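Local atomic coordinates of sulfur carrier protein ThiS adenylyltransferase (Escherichia coli, PDB entry 1ZUD), a protein that catalyses the ATP-dependent adenylation of the C-terminal glycine carboxylate of the sulfur carrier protein ThiS, a step in thiamine diphosphate biosynthesis. Residues 7-12 with 93-98; 39-44 with 71-76; 57-62 with 81-86; 145-150 with 199-204; 149-154 with 191-196. All blocks are in the same frame, centred on the assembly; numbering follows the deposited sequence.

How the contacts relate
Contacts 2 and 3 illustrate how a Rossmann-type adenylating enzyme builds a nucleotide pocket from separate pieces of chain. Their centres are 11 Å apart, and they interlock along the chain and touch through Q71 and K83; contact 3 holds the ATP-binding residues D59 and K83, and contact 2 the start of the helix that follows the glycine-rich loop. Contacts 4 and 5, centres 12 Å apart, share A149 and S150 and press one strand on one helix. L39 of contact 2 packs against both, joining the nucleotide side to the ThiS tail. Contact 1 stands apart as packing at the subunit interface, its centre 23 Å from that of contact 3, although helix 83-94 serves both.

Contact 1. Residues 7-12 with 93-98; sequences MRYSRQ and QLNPDI
R8 lays its guanidinium flat upon the side-chain amide of N95, the two planes only 5° apart, with N95 OD1 standing 3.4 Å above the centre of the guanidinium plane. The stack alone would not fix the group's rotation, but a hydrogen bond at the rim and a water at the edge limit it: R8 NH1 donates to L94 O at 3.1 Å, somewhat bent and tilted out of the guanidinium plane. R8 is deposited in two conformers, and this account concerns one of them. Its CG lies anti to the backbone N (chi1 172°), and the chain then bends at chi3 to turn the flat head over the amide. Y9 approaches the same amide from another direction, its side chain crossing that of N95 at about a right angle. N95 ND2 donates to Y9 OH at 3.0 Å, nearly straight and within the amide plane. N95 OD1 meanwhile accepts from D97 N at 3.1 Å, an Asx turn, so that both ends of the amide are held. Water 1 links R8 NH2 to D97 OD2, an oxygen whose stronger partner is R4, by a salt bridge.

N95 ND2 also reaches A48 O of helix 40-50, while the Y9 ring rests on Q23 and L27 of helix 19-27. The contact thus ties the N-terminal helix 3-8 to the end of helix 83-94, with F74 of the second subunit packed against L94.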
# COMPACT_ATOMS: atom_id res chain seq x y z
N MET C 7 -4.35 -7.55 -25.58
CA MET C 7 -2.99 -7.05 -25.39
C MET C 7 -2.87 -6.13 -24.18
O MET C 7 -1.93 -6.23 -23.35
CB MET C 7 -2.56 -6.26 -26.64
CG MET C 7 -2.15 -7.15 -27.82
SD MET C 7 -0.68 -8.17 -27.47
CE MET C 7 0.24 -7.21 -26.07
N ARG C 8 -3.82 -5.24 -24.08
CA ARG C 8 -3.82 -4.26 -23.00
C ARG C 8 -3.87 -4.93 -21.63
O ARG C 8 -3.13 -4.56 -20.71
CB ARG C 8 -5.02 -3.31 -23.17
CG ARG C 8 -5.24 -2.35 -21.99
CD ARG C 8 -6.54 -1.54 -22.17
NE ARG C 8 -6.38 -0.48 -23.16
CZ ARG C 8 -5.77 0.68 -22.92
NH1 ARG C 8 -5.26 0.92 -21.72
NH2 ARG C 8 -5.68 1.61 -23.87
N TYR C 9 -4.75 -5.93 -21.50
CA TYR C 9 -4.89 -6.63 -20.19
C TYR C 9 -4.08 -7.90 -20.05
O TYR C 9 -4.24 -8.67 -19.09
CB TYR C 9 -6.36 -6.97 -19.97
CG TYR C 9 -7.21 -5.74 -20.15
CD1 TYR C 9 -8.24 -5.71 -21.11
CD2 TYR C 9 -7.02 -4.63 -19.34
CE1 TYR C 9 -9.07 -4.58 -21.24
CE2 TYR C 9 -7.83 -3.51 -19.46
CZ TYR C 9 -8.84 -3.48 -20.41
OH TYR C 9 -9.59 -2.34 -20.55
N SER C 10 -3.16 -8.10 -20.99
CA SER C 10 -2.39 -9.33 -21.00
C SER C 10 -1.69 -9.74 -19.71
O SER C 10 -1.75 -10.92 -19.35
CB SER C 10 -1.37 -9.29 -22.16
OG SER C 10 -0.46 -8.24 -22.01
N ARG C 11 -1.09 -8.80 -18.97
CA ARG C 11 -0.36 -9.22 -17.81
C ARG C 11 -1.22 -9.67 -16.64
O ARG C 11 -0.74 -10.31 -15.73
CB ARG C 11 0.65 -8.15 -17.35
CG ARG C 11 1.79 -7.89 -18.37
CD ARG C 11 2.57 -9.16 -18.75
NE ARG C 11 3.70 -8.89 -19.67
CZ ARG C 11 3.59 -8.71 -20.99
NH1 ARG C 11 2.41 -8.77 -21.62
NH2 ARG C 11 4.69 -8.45 -21.71
N GLN C 12 -2.50 -9.31 -16.70
CA GLN C 12 -3.49 -9.67 -15.71
C GLN C 12 -4.11 -11.02 -16.21
O GLN C 12 -4.39 -11.96 -15.43
CB GLN C 12 -4.51 -8.54 -15.77
CG GLN C 12 -5.46 -8.41 -14.70
CD GLN C 12 -6.03 -6.99 -14.71
OE1 GLN C 12 -5.33 -6.04 -14.34
NE2 GLN C 12 -7.26 -6.84 -15.18
N GLN C 93 -7.31 9.06 -21.35
CA GLN C 93 -6.00 9.07 -22.03
C GLN C 93 -5.28 7.76 -21.71
O GLN C 93 -4.57 7.18 -22.55
CB GLN C 93 -5.15 10.25 -21.52
CG GLN C 93 -5.48 11.59 -22.16
CD GLN C 93 -4.87 12.76 -21.42
OE1 GLN C 93 -3.73 12.70 -20.96
NE2 GLN C 93 -5.63 13.84 -21.31
N LEU C 94 -5.46 7.30 -20.47
CA LEU C 94 -4.84 6.06 -20.06
C LEU C 94 -5.53 4.88 -20.76
O LEU C 94 -4.91 3.97 -21.32
CB LEU C 94 -4.97 5.92 -18.53
CG LEU C 94 -4.49 4.59 -17.95
CD1 LEU C 94 -2.96 4.43 -18.11
CD2 LEU C 94 -4.92 4.53 -16.48
N ASN C 95 -6.86 4.92 -20.73
CA ASN C 95 -7.66 3.86 -21.28
C ASN C 95 -8.97 4.39 -21.92
O ASN C 95 -10.01 4.51 -21.28
CB ASN C 95 -7.97 2.81 -20.19
CG ASN C 95 -8.60 1.52 -20.76
OD1 ASN C 95 -8.99 1.49 -21.92
ND2 ASN C 95 -8.71 0.46 -19.94
N PRO C 96 -8.92 4.67 -23.24
CA PRO C 96 -10.07 5.18 -24.00
C PRO C 96 -11.10 4.13 -24.35
O PRO C 96 -12.06 4.42 -25.01
CB PRO C 96 -9.42 5.75 -25.28
CG PRO C 96 -8.24 4.81 -25.50
CD PRO C 96 -7.71 4.54 -24.08
N ASP C 97 -10.89 2.90 -23.90
CA ASP C 97 -11.80 1.81 -24.24
C ASP C 97 -12.82 1.44 -23.17
O ASP C 97 -13.61 0.52 -23.33
CB ASP C 97 -10.97 0.57 -24.63
CG ASP C 97 -10.13 0.82 -25.90
OD1 ASP C 97 -10.60 1.61 -26.74
OD2 ASP C 97 -9.04 0.26 -26.07
N ILE C 98 -12.83 2.15 -22.07
CA ILE C 98 -13.85 1.83 -21.07
C ILE C 98 -14.78 3.03 -20.92
O ILE C 98 -14.46 4.11 -21.44
CB ILE C 98 -13.20 1.42 -19.72
CG1 ILE C 98 -12.17 2.47 -19.28
CG2 ILE C 98 -12.59 0.01 -19.86
CD1 ILE C 98 -11.61 2.21 -17.89
O HOH W 1 -6.56 1.51 -26.24

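Contact 2. Residues 39-44 with 71-76; sequences LGTPAA and QILFTT
F74 turns its ring so that the methyl of T41 meets it obliquely, T41 CG2 lying 3.6 Å from F74 CE1. One face of the ring carries L73 CB, displaced toward the rim, and Q71 OE1 lies at the edge in the ring plane. That oxygen accepts a hydrogen bond from K83 NZ, so the aromatic edge borders a polar site. T41 is the knob around which the turn from Q71 to F74 wraps: its CB rests 3.8 Å from L73 CB, and its OG1 is 3.5 Å from Q71 CA. With OG1 between the backbone N and the carbonyl carbon (chi1 55°), the hydroxyl turns back to the glycine-rich turn, where it bonds G37 O, while the methyl is left to the ring. Trimming T41 to an alanine removes OG1 and CG2, which would probably deprive G37 O of its hydroxyl partner and open a gap beside F74. Next along the helix, P42 CB approaches I72 CD1 at 4.0 Å in one of the two conformers deposited for that isoleucine.

G35, G37 and G40 follow a GxGxxG pattern, consistent with the strand-turn-helix of a Rossmann-type nucleotide-binding fold, here packed against the loop that follows the ATP-binding R70.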
# COMPACT_ATOMS: atom_id res chain seq x y z
N LEU C 39 -7.24 9.25 -1.90
CA LEU C 39 -7.60 7.82 -1.97
C LEU C 39 -8.14 7.51 -3.37
O LEU C 39 -7.85 6.48 -3.99
CB LEU C 39 -8.76 7.51 -0.98
CG LEU C 39 -8.44 7.65 0.50
CD1 LEU C 39 -9.76 7.54 1.35
CD2 LEU C 39 -7.45 6.48 0.86
N GLY C 40 -9.00 8.40 -3.81
CA GLY C 40 -9.68 8.16 -5.05
C GLY C 40 -8.86 8.24 -6.32
O GLY C 40 -9.15 7.46 -7.25
N THR C 41 -7.89 9.15 -6.38
CA THR C 41 -7.15 9.23 -7.64
C THR C 41 -6.34 7.94 -7.93
O THR C 41 -6.41 7.45 -9.04
CB THR C 41 -6.26 10.49 -7.70
OG1 THR C 41 -5.39 10.53 -6.58
CG2 THR C 41 -7.11 11.74 -7.71
N PRO C 42 -5.57 7.37 -6.96
CA PRO C 42 -4.88 6.13 -7.38
C PRO C 42 -5.87 5.00 -7.60
O PRO C 42 -5.66 4.16 -8.49
CB PRO C 42 -3.94 5.80 -6.23
CG PRO C 42 -4.48 6.59 -5.09
CD PRO C 42 -5.20 7.78 -5.59
N ALA C 43 -6.93 4.93 -6.79
CA ALA C 43 -7.89 3.84 -7.03
C ALA C 43 -8.46 3.92 -8.45
O ALA C 43 -8.56 2.91 -9.17
CB ALA C 43 -9.04 3.88 -5.99
N ALA C 44 -8.81 5.11 -8.89
CA ALA C 44 -9.38 5.22 -10.23
C ALA C 44 -8.33 4.85 -11.33
O ALA C 44 -8.67 4.17 -12.30
CB ALA C 44 -9.91 6.67 -10.47
N GLN C 71 -2.59 13.88 -4.94
CA GLN C 71 -3.62 13.50 -5.91
C GLN C 71 -2.95 13.43 -7.27
O GLN C 71 -3.04 14.39 -8.07
CB GLN C 71 -4.73 14.54 -5.85
CG GLN C 71 -5.36 14.53 -4.40
CD GLN C 71 -6.39 15.59 -4.15
OE1 GLN C 71 -6.99 16.14 -5.07
NE2 GLN C 71 -6.66 15.84 -2.87
N ILE C 72 -2.30 12.28 -7.49
CA ILE C 72 -1.44 11.94 -8.63
C ILE C 72 -2.01 11.88 -10.03
O ILE C 72 -1.26 11.70 -11.00
CB ILE C 72 -0.73 10.58 -8.39
CG1 ILE C 72 -1.76 9.45 -8.40
CG2 ILE C 72 0.05 10.63 -7.07
CD1 ILE C 72 -1.18 8.09 -8.08
N LEU C 73 -3.31 12.02 -10.15
CA LEU C 73 -3.95 12.01 -11.44
C LEU C 73 -3.93 13.41 -12.06
O LEU C 73 -4.04 13.54 -13.27
CB LEU C 73 -5.40 11.56 -11.27
CG LEU C 73 -6.34 11.33 -12.45
CD1 LEU C 73 -5.61 10.28 -13.34
CD2 LEU C 73 -7.77 10.77 -11.96
N PHE C 74 -3.78 14.45 -11.23
CA PHE C 74 -3.84 15.85 -11.67
C PHE C 74 -2.48 16.53 -11.95
O PHE C 74 -1.46 16.03 -11.56
CB PHE C 74 -4.60 16.64 -10.60
CG PHE C 74 -5.88 15.98 -10.17
CD1 PHE C 74 -6.19 15.85 -8.84
CD2 PHE C 74 -6.79 15.51 -11.13
CE1 PHE C 74 -7.41 15.25 -8.46
CE2 PHE C 74 -7.99 14.92 -10.77
CZ PHE C 74 -8.30 14.80 -9.42
N THR C 75 -2.49 17.66 -12.65
CA THR C 75 -1.22 18.35 -12.88
C THR C 75 -1.41 19.84 -12.67
O THR C 75 -2.52 20.34 -12.40
CB THR C 75 -0.69 18.13 -14.32
OG1 THR C 75 -1.54 18.81 -15.24
CG2 THR C 75 -0.65 16.66 -14.67
N THR C 76 -0.32 20.58 -12.76
CA THR C 76 -0.39 22.01 -12.56
C THR C 76 -1.32 22.64 -13.59
O THR C 76 -1.97 23.63 -13.30
CB THR C 76 1.06 22.64 -12.62
OG1 THR C 76 1.80 22.24 -11.47
CG2 THR C 76 1.03 24.14 -12.59

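Contact 3. Residues 57-62 with 81-86; sequences LADDDD and RPKSQV
K83 opens its helix with a nearly straight backbone bond across the contact, K83 N to D61 O, 2.9 Å long at 171°. Just beside it the backbones of D62 and P82 form a single bridge, reinforced by a CA-H...O contact in which D62 CA lies 3.2 Å from R81 O. From this anchored start the K83 side chain runs out extended, chi2 to chi4 all near 180°, and crosses D59 obliquely, K83 CD passing 3.5 Å from D59 OD2. Farther out, K83 CE touches D61 CB. The ammonium forms no salt bridge with either carboxylate; water 2 stands between, accepting from K83 NZ at 2.7 Å and donating to D59 OD1 and D61 OD1. Lower on the helix, S84 CB sits 3.6 Å from L57 O.

The second shell explains the order of the first. D59 OD2 takes D61 N at 2.7 Å, an Asx turn that folds the chain from D59 to D61, and D59 OD1 is held by L36 N of the glycine-rich loop. Q104 spans both segments, its NE2 bonded to D61 O and its OE1 to S84 OG. Q71 OE1 bonds K83 NZ, with N67 OD1 a weak further partner.

D59 and K83 both bind ATP. Because the lysine meets the acidic residues through water and is steered by neutral amide oxygens, its amino group is probably left able to face the negative nucleotide, as in related adenylating enzymes, where such a lysine lies near the phosphates.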
# COMPACT_ATOMS: atom_id res chain seq x y z
N LEU C 57 -17.18 8.51 -11.48
CA LEU C 57 -16.25 9.31 -10.68
C LEU C 57 -17.01 10.50 -10.17
O LEU C 57 -17.37 11.37 -10.93
CB LEU C 57 -15.07 9.72 -11.60
CG LEU C 57 -14.48 8.59 -12.51
CD1 LEU C 57 -13.94 9.13 -13.85
CD2 LEU C 57 -13.35 7.87 -11.76
N ALA C 58 -17.22 10.54 -8.87
CA ALA C 58 -18.00 11.63 -8.27
C ALA C 58 -17.13 12.47 -7.33
O ALA C 58 -16.44 11.92 -6.45
CB ALA C 58 -19.22 10.99 -7.48
N ASP C 59 -17.15 13.79 -7.50
CA ASP C 59 -16.42 14.67 -6.59
C ASP C 59 -16.97 16.08 -6.82
O ASP C 59 -17.33 16.42 -7.94
CB ASP C 59 -14.89 14.63 -6.86
CG ASP C 59 -14.03 15.30 -5.72
OD1 ASP C 59 -13.51 14.60 -4.80
OD2 ASP C 59 -13.87 16.55 -5.76
N ASP C 60 -17.04 16.89 -5.77
CA ASP C 60 -17.55 18.23 -5.94
C ASP C 60 -16.46 19.32 -5.90
O ASP C 60 -16.82 20.48 -5.89
CB ASP C 60 -18.60 18.54 -4.88
CG ASP C 60 -18.01 18.63 -3.48
OD1 ASP C 60 -16.84 18.20 -3.25
OD2 ASP C 60 -18.72 19.14 -2.58
N ASP C 61 -15.17 18.96 -5.90
CA ASP C 61 -14.11 19.97 -5.80
C ASP C 61 -13.47 20.35 -7.14
O ASP C 61 -13.71 19.70 -8.11
CB ASP C 61 -12.99 19.46 -4.90
CG ASP C 61 -13.40 19.40 -3.43
OD1 ASP C 61 -13.23 18.33 -2.81
OD2 ASP C 61 -13.89 20.44 -2.90
N ASP C 62 -12.66 21.41 -7.13
CA ASP C 62 -11.87 21.85 -8.29
C ASP C 62 -10.40 21.56 -7.89
O ASP C 62 -10.07 21.52 -6.71
CB ASP C 62 -12.04 23.38 -8.54
CG ASP C 62 -13.43 23.74 -9.16
OD1 ASP C 62 -14.06 22.91 -9.85
OD2 ASP C 62 -13.90 24.88 -8.95
N ARG C 81 -9.78 23.62 -12.38
CA ARG C 81 -10.77 22.89 -13.17
C ARG C 81 -11.51 21.84 -12.30
O ARG C 81 -10.96 21.37 -11.29
CB ARG C 81 -10.05 22.27 -14.36
CG ARG C 81 -9.31 23.32 -15.27
CD ARG C 81 -8.65 22.55 -16.47
NE ARG C 81 -9.64 21.74 -17.21
CZ ARG C 81 -9.38 20.59 -17.85
NH1 ARG C 81 -8.15 20.10 -17.85
NH2 ARG C 81 -10.36 19.90 -18.44
N PRO C 82 -12.76 21.48 -12.66
CA PRO C 82 -13.57 20.49 -11.89
C PRO C 82 -12.88 19.11 -11.82
O PRO C 82 -12.52 18.57 -12.84
CB PRO C 82 -14.89 20.41 -12.67
CG PRO C 82 -14.88 21.72 -13.56
CD PRO C 82 -13.45 21.90 -13.91
N LYS C 83 -12.76 18.54 -10.61
CA LYS C 83 -12.07 17.27 -10.45
C LYS C 83 -12.63 16.09 -11.22
O LYS C 83 -11.85 15.30 -11.78
CB LYS C 83 -11.92 16.88 -8.98
CG LYS C 83 -10.73 17.53 -8.31
CD LYS C 83 -10.54 17.03 -6.88
CE LYS C 83 -9.59 17.97 -6.17
NZ LYS C 83 -9.40 17.64 -4.72
N SER C 84 -13.95 15.94 -11.25
CA SER C 84 -14.51 14.78 -11.97
C SER C 84 -14.29 14.89 -13.49
O SER C 84 -14.03 13.89 -14.18
CB SER C 84 -16.01 14.59 -11.61
OG SER C 84 -16.83 15.55 -12.25
N GLN C 85 -14.33 16.11 -14.01
CA GLN C 85 -14.11 16.31 -15.45
C GLN C 85 -12.67 16.04 -15.83
O GLN C 85 -12.40 15.35 -16.83
CB GLN C 85 -14.49 17.75 -15.83
CG GLN C 85 -14.00 18.22 -17.23
CD GLN C 85 -14.28 19.73 -17.46
OE1 GLN C 85 -13.42 20.47 -17.94
NE2 GLN C 85 -15.49 20.17 -17.12
N VAL C 86 -11.74 16.61 -15.07
CA VAL C 86 -10.30 16.42 -15.28
C VAL C 86 -9.96 14.92 -15.17
O VAL C 86 -9.20 14.39 -15.98
CB VAL C 86 -9.46 17.21 -14.19
CG1 VAL C 86 -8.01 16.79 -14.21
CG2 VAL C 86 -9.59 18.74 -14.41
O HOH W 2 -11.42 16.20 -3.67

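Contact 4. Residues 145-150 with 199-204; sequences PLITAS and TLQALE
Q201 NE2 grips two backbone carbonyls at once, those of I147 and D124, and so pins the helix to two neighbouring strands. The bond to I147 O is 3.1 Å long and bent, 140° at the hydrogen. The oxygen lies in the plane of the Q201 amide, yet the donor stands 50° out of the I147 carbonyl plane, above it instead of on a lone pair. This is consistent with a carbonyl whose in-plane direction serves the pairing of strand 146-152 with strand 121-124. The amide is kept flat against the strand by A149, whose CB sits over its face 3.5 Å from Q201 CD. With CG anti to its carbonyl carbon (chi1 -74°) and the chain extended beyond, Q201 reaches across to the strand, its CG and CD passing beside A149 CB and its NE2 arriving at I147 O. The side chains of I147 and Q201 slide past one another in opposite directions, and I147 CG2 settles 3.9 Å from Q201 CA. The other branch of I147 goes to the next turn, its CD1 lying 3.8 Å from E204 CB. E204 crosses that branch at about a right angle and folds away at chi2, carrying its carboxylate to R220 and K207, with S227 of the second subunit as a further partner.

Strand 146-150 and helix 199-204 run antiparallel at 167°, their axes 8.6 Å apart. On the far side of the sheet L146 packs on I135 and C139 of helix 129-141, while helix 191-210 is flanked by Y46 and L47 of helix 40-50 and, at L200 and L203, by F222 of the second subunit.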
# COMPACT_ATOMS: atom_id res chain seq x y z
N PRO C 145 -21.78 -4.07 -2.18
CA PRO C 145 -20.52 -4.14 -1.44
C PRO C 145 -19.90 -2.75 -1.33
O PRO C 145 -19.97 -1.95 -2.28
CB PRO C 145 -19.65 -5.08 -2.30
CG PRO C 145 -20.59 -5.84 -3.14
CD PRO C 145 -21.81 -4.99 -3.35
N LEU C 146 -19.28 -2.48 -0.20
CA LEU C 146 -18.65 -1.19 0.04
C LEU C 146 -17.18 -1.38 0.50
O LEU C 146 -16.88 -2.13 1.45
CB LEU C 146 -19.48 -0.39 1.10
CG LEU C 146 -18.87 0.92 1.66
CD1 LEU C 146 -18.68 1.93 0.53
CD2 LEU C 146 -19.75 1.53 2.73
N ILE C 147 -16.26 -0.72 -0.19
CA ILE C 147 -14.84 -0.81 0.19
C ILE C 147 -14.50 0.57 0.66
O ILE C 147 -14.50 1.53 -0.11
CB ILE C 147 -13.96 -1.26 -1.02
CG1 ILE C 147 -14.41 -2.66 -1.47
CG2 ILE C 147 -12.48 -1.29 -0.62
CD1 ILE C 147 -13.85 -3.14 -2.84
N THR C 148 -14.15 0.69 1.93
CA THR C 148 -13.90 2.01 2.46
C THR C 148 -12.53 2.15 3.06
O THR C 148 -12.02 1.23 3.66
CB THR C 148 -15.00 2.38 3.59
OG1 THR C 148 -14.71 3.67 4.14
CG2 THR C 148 -14.97 1.34 4.75
N ALA C 149 -11.95 3.33 2.92
CA ALA C 149 -10.61 3.56 3.50
C ALA C 149 -10.45 5.01 3.91
O ALA C 149 -11.21 5.84 3.50
CB ALA C 149 -9.52 3.16 2.46
N SER C 150 -9.46 5.28 4.76
CA SER C 150 -9.20 6.63 5.21
C SER C 150 -7.70 6.72 5.55
O SER C 150 -6.99 5.68 5.68
CB SER C 150 -10.04 6.94 6.47
OG SER C 150 -9.75 5.98 7.48
N THR C 199 -4.83 2.62 -3.28
CA THR C 199 -4.41 1.54 -4.19
C THR C 199 -4.94 0.20 -3.64
O THR C 199 -5.36 -0.69 -4.42
CB THR C 199 -2.85 1.50 -4.31
OG1 THR C 199 -2.43 2.78 -4.78
CG2 THR C 199 -2.37 0.43 -5.33
N LEU C 200 -4.90 0.04 -2.32
CA LEU C 200 -5.43 -1.21 -1.71
C LEU C 200 -6.95 -1.33 -1.94
O LEU C 200 -7.45 -2.42 -2.09
CB LEU C 200 -5.13 -1.26 -0.21
CG LEU C 200 -3.64 -1.56 0.01
CD1 LEU C 200 -3.32 -1.35 1.52
CD2 LEU C 200 -3.31 -2.95 -0.54
N GLN C 201 -7.68 -0.20 -1.92
CA GLN C 201 -9.09 -0.22 -2.26
C GLN C 201 -9.25 -0.77 -3.68
O GLN C 201 -10.14 -1.57 -3.92
CB GLN C 201 -9.67 1.19 -2.23
CG GLN C 201 -9.86 1.69 -0.83
CD GLN C 201 -10.52 3.05 -0.85
OE1 GLN C 201 -9.83 4.05 -1.03
NE2 GLN C 201 -11.85 3.09 -0.68
N ALA C 202 -8.44 -0.32 -4.65
CA ALA C 202 -8.55 -0.88 -6.02
C ALA C 202 -8.33 -2.41 -6.03
O ALA C 202 -9.02 -3.16 -6.73
CB ALA C 202 -7.45 -0.16 -6.99
N LEU C 203 -7.29 -2.85 -5.33
CA LEU C 203 -6.98 -4.25 -5.22
C LEU C 203 -8.23 -5.03 -4.72
O LEU C 203 -8.59 -6.08 -5.27
CB LEU C 203 -5.86 -4.49 -4.19
CG LEU C 203 -4.82 -5.62 -4.46
CD1 LEU C 203 -4.24 -6.08 -3.11
CD2 LEU C 203 -5.30 -6.80 -5.30
N GLU C 204 -8.86 -4.55 -3.65
CA GLU C 204 -10.03 -5.27 -3.09
C GLU C 204 -11.16 -5.31 -4.14
O GLU C 204 -11.89 -6.28 -4.28
CB GLU C 204 -10.47 -4.55 -1.79
CG GLU C 204 -9.44 -4.72 -0.64
CD GLU C 204 -9.08 -6.19 -0.39
OE1 GLU C 204 -7.90 -6.52 -0.07
OE2 GLU C 204 -9.98 -7.04 -0.56

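Contact 5. Residues 149-154 with 191-196; sequences ASAVGF and GPVVGV
A151 pushes its single methyl into the shallow hollow between V193 and V194 on the helix surface. Its CB rests 3.7 Å from V194 CA and 3.8 Å from V194 CB, and more loosely on the other side, 4.4 Å from V193 CG1. So small a bump lets the two backbones draw close, with A151 CA and V194 CA only 5.2 Å apart. V193 supplies the opposite bump. It points at the bend where the strand ends, and its two methyls lie side by side beneath the F154 backbone, CG1 3.7 Å from F154 O and CG2 4.1 Å from F154 CA. With CG1 anti to the backbone N (chi1 174°), one methyl faces the carbonyl end of F154 and the other turns toward the ring, which CG2 meets obliquely at 4.5 Å from CD1.

The bend is the tight hairpin between strand 146-152 and strand 155-161, where the Rossmann-type parallel order gives way to antiparallel strands. G153 passes through it at a positive phi of 59°, a value that suits glycine, and brings its O within 4.2 Å of V193 CB. Shortening V193 to an alanine takes away both methyls and would probably leave a gap under F154, with the hairpin less firmly seated on the helix.

L203 of the second subunit also packs on V193. V194 also packs on L39, on the ATP-binding R70 and on G66 of ThiS, whose tail takes a hydrogen bond from S150 OG through its I63 O and a backbone bond at A151.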
# COMPACT_ATOMS: atom_id res chain seq x y z
N ALA C 149 -11.95 3.33 2.92
CA ALA C 149 -10.61 3.56 3.50
C ALA C 149 -10.45 5.01 3.91
O ALA C 149 -11.21 5.84 3.50
CB ALA C 149 -9.52 3.16 2.46
N SER C 150 -9.46 5.28 4.76
CA SER C 150 -9.20 6.63 5.21
C SER C 150 -7.70 6.72 5.55
O SER C 150 -6.99 5.68 5.68
CB SER C 150 -10.04 6.94 6.47
OG SER C 150 -9.75 5.98 7.48
N ALA C 151 -7.21 7.95 5.65
CA ALA C 151 -5.81 8.12 6.03
C ALA C 151 -5.62 9.53 6.55
O ALA C 151 -6.33 10.41 6.09
CB ALA C 151 -4.89 7.86 4.79
N VAL C 152 -4.69 9.72 7.48
CA VAL C 152 -4.37 11.05 8.00
C VAL C 152 -2.99 10.89 8.60
O VAL C 152 -2.68 9.83 9.15
CB VAL C 152 -5.43 11.58 9.10
CG1 VAL C 152 -5.29 10.86 10.44
CG2 VAL C 152 -5.22 13.07 9.34
N GLY C 153 -2.13 11.90 8.48
CA GLY C 153 -0.81 11.77 9.06
C GLY C 153 -0.09 10.58 8.45
O GLY C 153 0.05 10.49 7.24
N PHE C 154 0.41 9.67 9.29
CA PHE C 154 1.05 8.48 8.76
C PHE C 154 0.12 7.25 8.91
O PHE C 154 0.56 6.11 8.69
CB PHE C 154 2.36 8.19 9.53
CG PHE C 154 3.52 9.08 9.13
CD1 PHE C 154 4.45 8.66 8.19
CD2 PHE C 154 3.65 10.35 9.69
CE1 PHE C 154 5.54 9.50 7.80
CE2 PHE C 154 4.73 11.21 9.32
CZ PHE C 154 5.66 10.78 8.39
N GLY C 191 1.73 11.77 1.34
CA GLY C 191 1.23 11.35 0.07
C GLY C 191 1.10 9.86 -0.13
O GLY C 191 0.01 9.35 -0.39
N PRO C 192 2.21 9.13 -0.00
CA PRO C 192 2.18 7.68 -0.19
C PRO C 192 1.38 6.94 0.86
O PRO C 192 1.03 5.81 0.64
CB PRO C 192 3.66 7.28 -0.13
CG PRO C 192 4.44 8.55 -0.40
CD PRO C 192 3.59 9.66 0.12
N VAL C 193 1.09 7.52 2.00
CA VAL C 193 0.25 6.76 2.94
C VAL C 193 -1.21 6.74 2.44
O VAL C 193 -1.86 5.69 2.37
CB VAL C 193 0.30 7.37 4.37
CG1 VAL C 193 -0.71 6.61 5.28
CG2 VAL C 193 1.74 7.25 4.94
N VAL C 194 -1.75 7.89 2.08
CA VAL C 194 -3.13 7.90 1.59
C VAL C 194 -3.14 7.14 0.24
O VAL C 194 -4.11 6.46 -0.12
CB VAL C 194 -3.74 9.36 1.48
CG1 VAL C 194 -2.98 10.23 0.45
CG2 VAL C 194 -5.16 9.24 0.99
N GLY C 195 -2.04 7.25 -0.50
CA GLY C 195 -1.94 6.56 -1.78
C GLY C 195 -1.98 5.03 -1.61
O GLY C 195 -2.66 4.34 -2.39
N VAL C 196 -1.27 4.50 -0.61
CA VAL C 196 -1.32 3.06 -0.47
C VAL C 196 -2.73 2.58 -0.10
O VAL C 196 -3.17 1.55 -0.62
CB VAL C 196 -0.32 2.47 0.56
CG1 VAL C 196 1.10 2.82 0.18
CG2 VAL C 196 -0.64 2.87 1.94